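Local coordinates for protein putative tagatose-6-phosphate ketose/aldose isomerase (Escherichia coli, PDB 3C3J) that belongs to the sugar isomerase (SIS) family and folds with two SIS domains in one chain, at residues A[19-24]-A[212-217]; A[33-38]-A[192-197]. All coordinates share one frame; numbering follows the deposited sequence.

Interaction 1 (A[19-24]-A[212-217]); sequences EIRHQP and GDFSEG
R21 lays its guanidinium flat on the ring of F214, a stacked cation-pi pair that ties the N-terminal helical region of this two-SIS-domain protein to the loop between helix 198-210 and strand 226-231. The two planes are only 6° apart, and R21 CZ stands 3.8 Å from the centroid of the F214 ring, 30° off the ring normal. The overlap is displaced: R21 CZ comes closest to F214 CZ, at 3.3 Å, while R21 NH2 lies over the middle of the ring. The two side chains arrive from opposite directions, the arginine extended from CG to NE.

At its edge the same guanidinium is a hydrogen-bond donor. R21 NH2 reaches G212 O at 2.9 Å with an N-H...O angle of 168°; the acceptor lies in the guanidinium plane and offers a lone pair. A water 2.8 Å from R21 NH1 also donates to G212 O, so that carbonyl receives both a direct and a bridged bond. Face and edge are thus engaged together, which should restrict rotation of the group. Further back, R21 NE forms a salt bridge with E17, one helical turn earlier.

The backbone of F214 has positive phi and opens a type I turn to G217; its side chain also touches L208 of helix 198-210 and M352 of helix 335-356. Just before it, D213 forms an Asx turn, its OD1 accepting from S215 N at 3.1 Å. S215 OG is a second donor to that same D213 OD1, at 2.7 Å.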
loop_
_atom_site.group_PDB
_atom_site.type_symbol
_atom_site.label_atom_id
_atom_site.label_comp_id
_atom_site.label_asym_id
_atom_site.label_seq_id
_atom_site.Cartn_x
_atom_site.Cartn_y
_atom_site.Cartn_z
ATOM N N GLU A 19 18.460 15.361 -14.637
ATOM C CA GLU A 19 17.582 14.229 -14.876
ATOM C C GLU A 19 16.103 14.629 -14.788
ATOM O O GLU A 19 15.262 14.129 -15.541
ATOM C CB GLU A 19 17.986 13.068 -13.930
ATOM C CG GLU A 19 19.343 12.479 -14.426
ATOM C CD GLU A 19 20.192 11.754 -13.412
ATOM O OE1 GLU A 19 19.771 11.549 -12.230
ATOM O OE2 GLU A 19 21.327 11.381 -13.843
ATOM N N ILE A 20 15.786 15.544 -13.895
ATOM C CA ILE A 20 14.430 16.084 -13.832
ATOM C C ILE A 20 14.121 16.848 -15.113
ATOM O O ILE A 20 13.091 16.623 -15.762
ATOM C CB ILE A 20 14.211 17.003 -12.617
ATOM C CG1 ILE A 20 14.265 16.197 -11.321
ATOM C CG2 ILE A 20 12.866 17.730 -12.747
ATOM C CD1 ILE A 20 14.456 17.065 -10.067
ATOM N N ARG A 21 15.034 17.732 -15.512
ATOM C CA ARG A 21 14.761 18.614 -16.650
ATOM C C ARG A 21 14.696 17.900 -18.007
ATOM O O ARG A 21 13.990 18.376 -18.893
ATOM C CB ARG A 21 15.772 19.748 -16.695
ATOM C CG ARG A 21 15.634 20.715 -15.548
ATOM C CD ARG A 21 16.606 21.859 -15.719
ATOM N NE ARG A 21 16.513 22.897 -14.684
ATOM C CZ ARG A 21 15.578 23.845 -14.652
ATOM N NH1 ARG A 21 14.599 23.855 -15.532
ATOM N NH2 ARG A 21 15.600 24.772 -13.702
ATOM N N HIS A 22 15.427 16.794 -18.189
ATOM C CA HIS A 22 15.399 16.059 -19.465
ATOM C C HIS A 22 14.243 15.058 -19.631
ATOM O O HIS A 22 14.169 14.337 -20.630
ATOM C CB HIS A 22 16.780 15.456 -19.828
ATOM C CG HIS A 22 17.209 14.248 -19.044
ATOM N ND1 HIS A 22 16.348 13.277 -18.580
ATOM C CD2 HIS A 22 18.454 13.822 -18.715
ATOM C CE1 HIS A 22 17.044 12.318 -17.993
ATOM N NE2 HIS A 22 18.325 12.630 -18.054
ATOM N N GLN A 23 13.314 15.052 -18.678
ATOM C CA GLN A 23 12.174 14.130 -18.721
ATOM C C GLN A 23 11.242 14.266 -19.939
ATOM O O GLN A 23 11.053 13.268 -20.658
ATOM C CB GLN A 23 11.408 14.209 -17.421
ATOM C CG GLN A 23 12.078 13.381 -16.335
ATOM C CD GLN A 23 11.394 13.558 -14.998
ATOM O OE1 GLN A 23 11.306 14.686 -14.474
ATOM N NE2 GLN A 23 10.880 12.469 -14.447
ATOM N N PRO A 24 10.678 15.473 -20.195
ATOM C CA PRO A 24 9.790 15.591 -21.365
ATOM C C PRO A 24 10.436 15.077 -22.669
ATOM O O PRO A 24 9.821 14.309 -23.412
ATOM C CB PRO A 24 9.464 17.105 -21.404
ATOM C CG PRO A 24 9.653 17.546 -20.057
ATOM C CD PRO A 24 10.759 16.757 -19.476
ATOM N N GLY A 212 11.164 28.275 -13.037
ATOM C CA GLY A 212 12.420 29.001 -13.249
ATOM C C GLY A 212 13.651 28.159 -12.934
ATOM O O GLY A 212 13.701 26.981 -13.308
ATOM N N ASP A 213 14.625 28.733 -12.228
ATOM C CA ASP A 213 15.839 27.988 -11.839
ATOM C C ASP A 213 15.690 27.157 -10.550
ATOM O O ASP A 213 16.695 26.659 -10.009
ATOM C CB ASP A 213 17.039 28.925 -11.706
ATOM C CG ASP A 213 16.896 29.933 -10.579
ATOM O OD1 ASP A 213 15.923 29.908 -9.785
ATOM O OD2 ASP A 213 17.789 30.790 -10.498
ATOM N N PHE A 214 14.449 27.093 -10.057
ATOM C CA PHE A 214 13.989 26.274 -8.938
ATOM C C PHE A 214 14.346 26.873 -7.574
ATOM O O PHE A 214 13.987 26.309 -6.543
ATOM C CB PHE A 214 14.533 24.829 -8.984
ATOM C CG PHE A 214 14.189 24.027 -10.235
ATOM C CD1 PHE A 214 13.147 24.365 -11.077
ATOM C CD2 PHE A 214 14.900 22.857 -10.501
ATOM C CE1 PHE A 214 12.856 23.587 -12.205
ATOM C CE2 PHE A 214 14.607 22.066 -11.592
ATOM C CZ PHE A 214 13.572 22.425 -12.452
ATOM N N SER A 215 15.015 28.020 -7.563
ATOM C CA SER A 215 15.573 28.569 -6.337
ATOM C C SER A 215 14.493 28.930 -5.308
ATOM O O SER A 215 14.791 28.966 -4.126
ATOM C CB SER A 215 16.467 29.795 -6.637
ATOM O OG SER A 215 15.735 30.822 -7.276
ATOM N N GLU A 216 13.260 29.170 -5.744
ATOM C CA GLU A 216 12.152 29.430 -4.811
ATOM C C GLU A 216 11.701 28.184 -4.020
ATOM O O GLU A 216 10.945 28.299 -3.057
ATOM C CB GLU A 216 10.908 29.999 -5.503
ATOM C CG GLU A 216 11.116 30.921 -6.688
ATOM C CD GLU A 216 11.387 32.304 -6.288
ATOM O OE1 GLU A 216 12.332 32.488 -5.481
ATOM O OE2 GLU A 216 10.675 33.204 -6.789
ATOM N N GLY A 217 12.142 26.999 -4.438
ATOM C CA GLY A 217 11.886 25.786 -3.679
ATOM C C GLY A 217 10.510 25.171 -3.877
ATOM O O GLY A 217 10.138 24.301 -3.106
HETATM O O HOH W 1 18.368 25.734 -12.023
HETATM O O HOH W 2 13.002 26.188 -15.666
#

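Interaction 2 (A[33-38]-A[192-197]); sequences NIDALR and INSQTF
D35 and S194 meet through a single side-chain hydrogen bond between helix 23-49 and the loop that precedes helix 198-210. S194 OG donates to D35 OD2 at 2.5 Å, and OD2 receives it on its syn lone pair, on the side of the other carboxylate oxygen. With chi1 at 61°, S194 OG sits between its own backbone N and carbonyl carbon, directed at the helix. This is the tight part of the contact, and S194 CB follows behind it, 3.2 Å from D35 OD2.

The looser part runs through water. D35 OD1 accepts from a water at 2.8 Å, and S194 N makes a weak bond to that same water, so both carboxylate oxygens are linked to one serine. D35 itself is exposed, whereas S194 is buried, and only 75 Å² is lost between the segments.

The loop is shaped locally by N193, whose OD1 accepts from Q195 N and T196 N, each at 2.9 Å, the first being an Asx turn. Around this polar link, S194 also touches L31 and T32 of helix 23-49, I34 packs on S182 and A185 of helix 174-187, and F197 lies against L31 and A181, joining the loop to both helices.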
loop_
_atom_site.group_PDB
_atom_site.type_symbol
_atom_site.label_atom_id
_atom_site.label_comp_id
_atom_site.label_asym_id
_atom_site.label_seq_id
_atom_site.Cartn_x
_atom_site.Cartn_y
_atom_site.Cartn_z
ATOM N N ASN A 33 10.701 5.540 -30.072
ATOM C CA ASN A 33 11.351 4.220 -30.175
ATOM C C ASN A 33 10.352 3.053 -30.207
ATOM O O ASN A 33 10.508 2.088 -30.953
ATOM C CB ASN A 33 12.331 4.012 -29.042
ATOM C CG ASN A 33 13.207 2.818 -29.265
ATOM O OD1 ASN A 33 13.882 2.714 -30.306
ATOM N ND2 ASN A 33 13.200 1.885 -28.307
ATOM N N ILE A 34 9.338 3.140 -29.361
ATOM C CA ILE A 34 8.283 2.134 -29.299
ATOM C C ILE A 34 7.588 2.085 -30.676
ATOM O O ILE A 34 7.289 1.001 -31.176
ATOM C CB ILE A 34 7.312 2.441 -28.128
ATOM C CG1 ILE A 34 7.992 2.139 -26.790
ATOM C CG2 ILE A 34 5.964 1.684 -28.286
ATOM C CD1 ILE A 34 7.136 2.575 -25.564
ATOM N N ASP A 35 7.396 3.244 -31.306
ATOM C CA ASP A 35 6.834 3.274 -32.674
ATOM C C ASP A 35 7.661 2.422 -33.616
ATOM O O ASP A 35 7.104 1.662 -34.421
ATOM C CB ASP A 35 6.735 4.696 -33.243
ATOM C CG ASP A 35 5.699 5.556 -32.526
ATOM O OD1 ASP A 35 4.709 5.012 -32.019
ATOM O OD2 ASP A 35 5.864 6.783 -32.499
ATOM N N ALA A 36 8.983 2.556 -33.513
ATOM C CA ALA A 36 9.920 1.795 -34.342
ATOM C C ALA A 36 9.846 0.285 -34.055
ATOM O O ALA A 36 9.986 -0.526 -34.975
ATOM C CB ALA A 36 11.330 2.310 -34.128
ATOM N N LEU A 37 9.605 -0.067 -32.792
ATOM C CA LEU A 37 9.540 -1.459 -32.319
ATOM C C LEU A 37 8.123 -2.037 -32.324
ATOM O O LEU A 37 7.927 -3.202 -31.936
ATOM C CB LEU A 37 10.081 -1.533 -30.873
ATOM C CG LEU A 37 11.583 -1.595 -30.662
ATOM C CD1 LEU A 37 12.312 -0.669 -31.625
ATOM C CD2 LEU A 37 11.899 -1.225 -29.210
ATOM N N ARG A 38 7.139 -1.261 -32.781
ATOM C CA ARG A 38 5.737 -1.637 -32.602
ATOM C C ARG A 38 5.403 -3.015 -33.167
ATOM O O ARG A 38 4.697 -3.810 -32.533
ATOM C CB ARG A 38 4.832 -0.597 -33.244
ATOM C CG ARG A 38 3.387 -0.647 -32.861
ATOM C CD ARG A 38 3.162 -0.083 -31.446
ATOM N NE ARG A 38 2.749 -1.125 -30.541
ATOM C CZ ARG A 38 2.426 -0.933 -29.259
ATOM N NH1 ARG A 38 2.025 -1.965 -28.542
ATOM N NH2 ARG A 38 2.503 0.257 -28.699
ATOM N N ILE A 192 -2.346 6.402 -25.238
ATOM C CA ILE A 192 -1.066 6.943 -24.836
ATOM C C ILE A 192 -0.081 6.587 -25.921
ATOM O O ILE A 192 0.270 5.438 -26.087
ATOM C CB ILE A 192 -0.595 6.361 -23.466
ATOM C CG1 ILE A 192 -1.685 6.550 -22.387
ATOM C CG2 ILE A 192 0.767 6.954 -23.098
ATOM C CD1 ILE A 192 -1.968 7.985 -21.999
ATOM N N ASN A 193 0.338 7.579 -26.696
ATOM C CA ASN A 193 1.215 7.308 -27.811
ATOM C C ASN A 193 2.092 8.506 -28.093
ATOM O O ASN A 193 1.988 9.534 -27.430
ATOM C CB ASN A 193 0.408 6.844 -29.041
ATOM C CG ASN A 193 -0.618 7.847 -29.481
ATOM O OD1 ASN A 193 -0.282 8.984 -29.761
ATOM N ND2 ASN A 193 -1.888 7.438 -29.521
ATOM N N SER A 194 2.953 8.376 -29.089
ATOM C CA SER A 194 3.974 9.401 -29.332
ATOM C C SER A 194 3.353 10.683 -29.830
ATOM O O SER A 194 4.012 11.697 -29.850
ATOM C CB SER A 194 5.024 8.909 -30.317
ATOM O OG SER A 194 4.404 8.625 -31.546
ATOM N N GLN A 195 2.082 10.635 -30.226
ATOM C CA GLN A 195 1.347 11.845 -30.554
ATOM C C GLN A 195 0.639 12.444 -29.335
ATOM O O GLN A 195 0.941 13.594 -28.937
ATOM C CB GLN A 195 0.346 11.600 -31.708
ATOM C CG GLN A 195 1.043 11.517 -33.079
ATOM C CD GLN A 195 1.903 12.766 -33.387
ATOM O OE1 GLN A 195 1.393 13.896 -33.464
ATOM N NE2 GLN A 195 3.209 12.562 -33.546
ATOM N N THR A 196 -0.279 11.677 -28.738
ATOM C CA THR A 196 -1.066 12.182 -27.602
ATOM C C THR A 196 -0.163 12.588 -26.431
ATOM O O THR A 196 -0.412 13.605 -25.776
ATOM C CB THR A 196 -2.154 11.177 -27.112
ATOM O OG1 THR A 196 -1.525 10.004 -26.593
ATOM C CG2 THR A 196 -3.121 10.771 -28.246
ATOM N N PHE A 197 0.910 11.836 -26.195
ATOM C CA PHE A 197 1.763 12.103 -25.039
ATOM C C PHE A 197 2.575 13.365 -25.193
ATOM O O PHE A 197 3.080 13.883 -24.209
ATOM C CB PHE A 197 2.666 10.915 -24.688
ATOM C CG PHE A 197 3.013 10.824 -23.223
ATOM C CD1 PHE A 197 2.051 10.471 -22.270
ATOM C CD2 PHE A 197 4.311 11.110 -22.782
ATOM C CE1 PHE A 197 2.382 10.391 -20.903
ATOM C CE2 PHE A 197 4.643 11.032 -21.412
ATOM C CZ PHE A 197 3.684 10.676 -20.480
HETATM O O HOH W 3 3.739 5.474 -29.466
#

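How the interactions relate
Both contacts set the N-terminal helical region against loops flanking helix 198-210: interaction 2 uses the loop before it, interaction 1 the loop after it. Segment 19-24 runs from helix 15-21 into the start of helix 23-49, but R21 of the former makes its contact; interaction 2 lies further along helix 23-49. Their centres are 25 Å apart and their nearest atoms about 6 Å, without touching; in sequence, interaction 2 is nested within interaction 1. Each is partly buried, but interaction 1 buries 174 Å² against 75 Å² and stacks two buried side chains, its other touching residues, G212 and D213, being exposed. Interaction 2 instead pairs an exposed carboxylate with a buried hydroxyl. Water bridges supplement both.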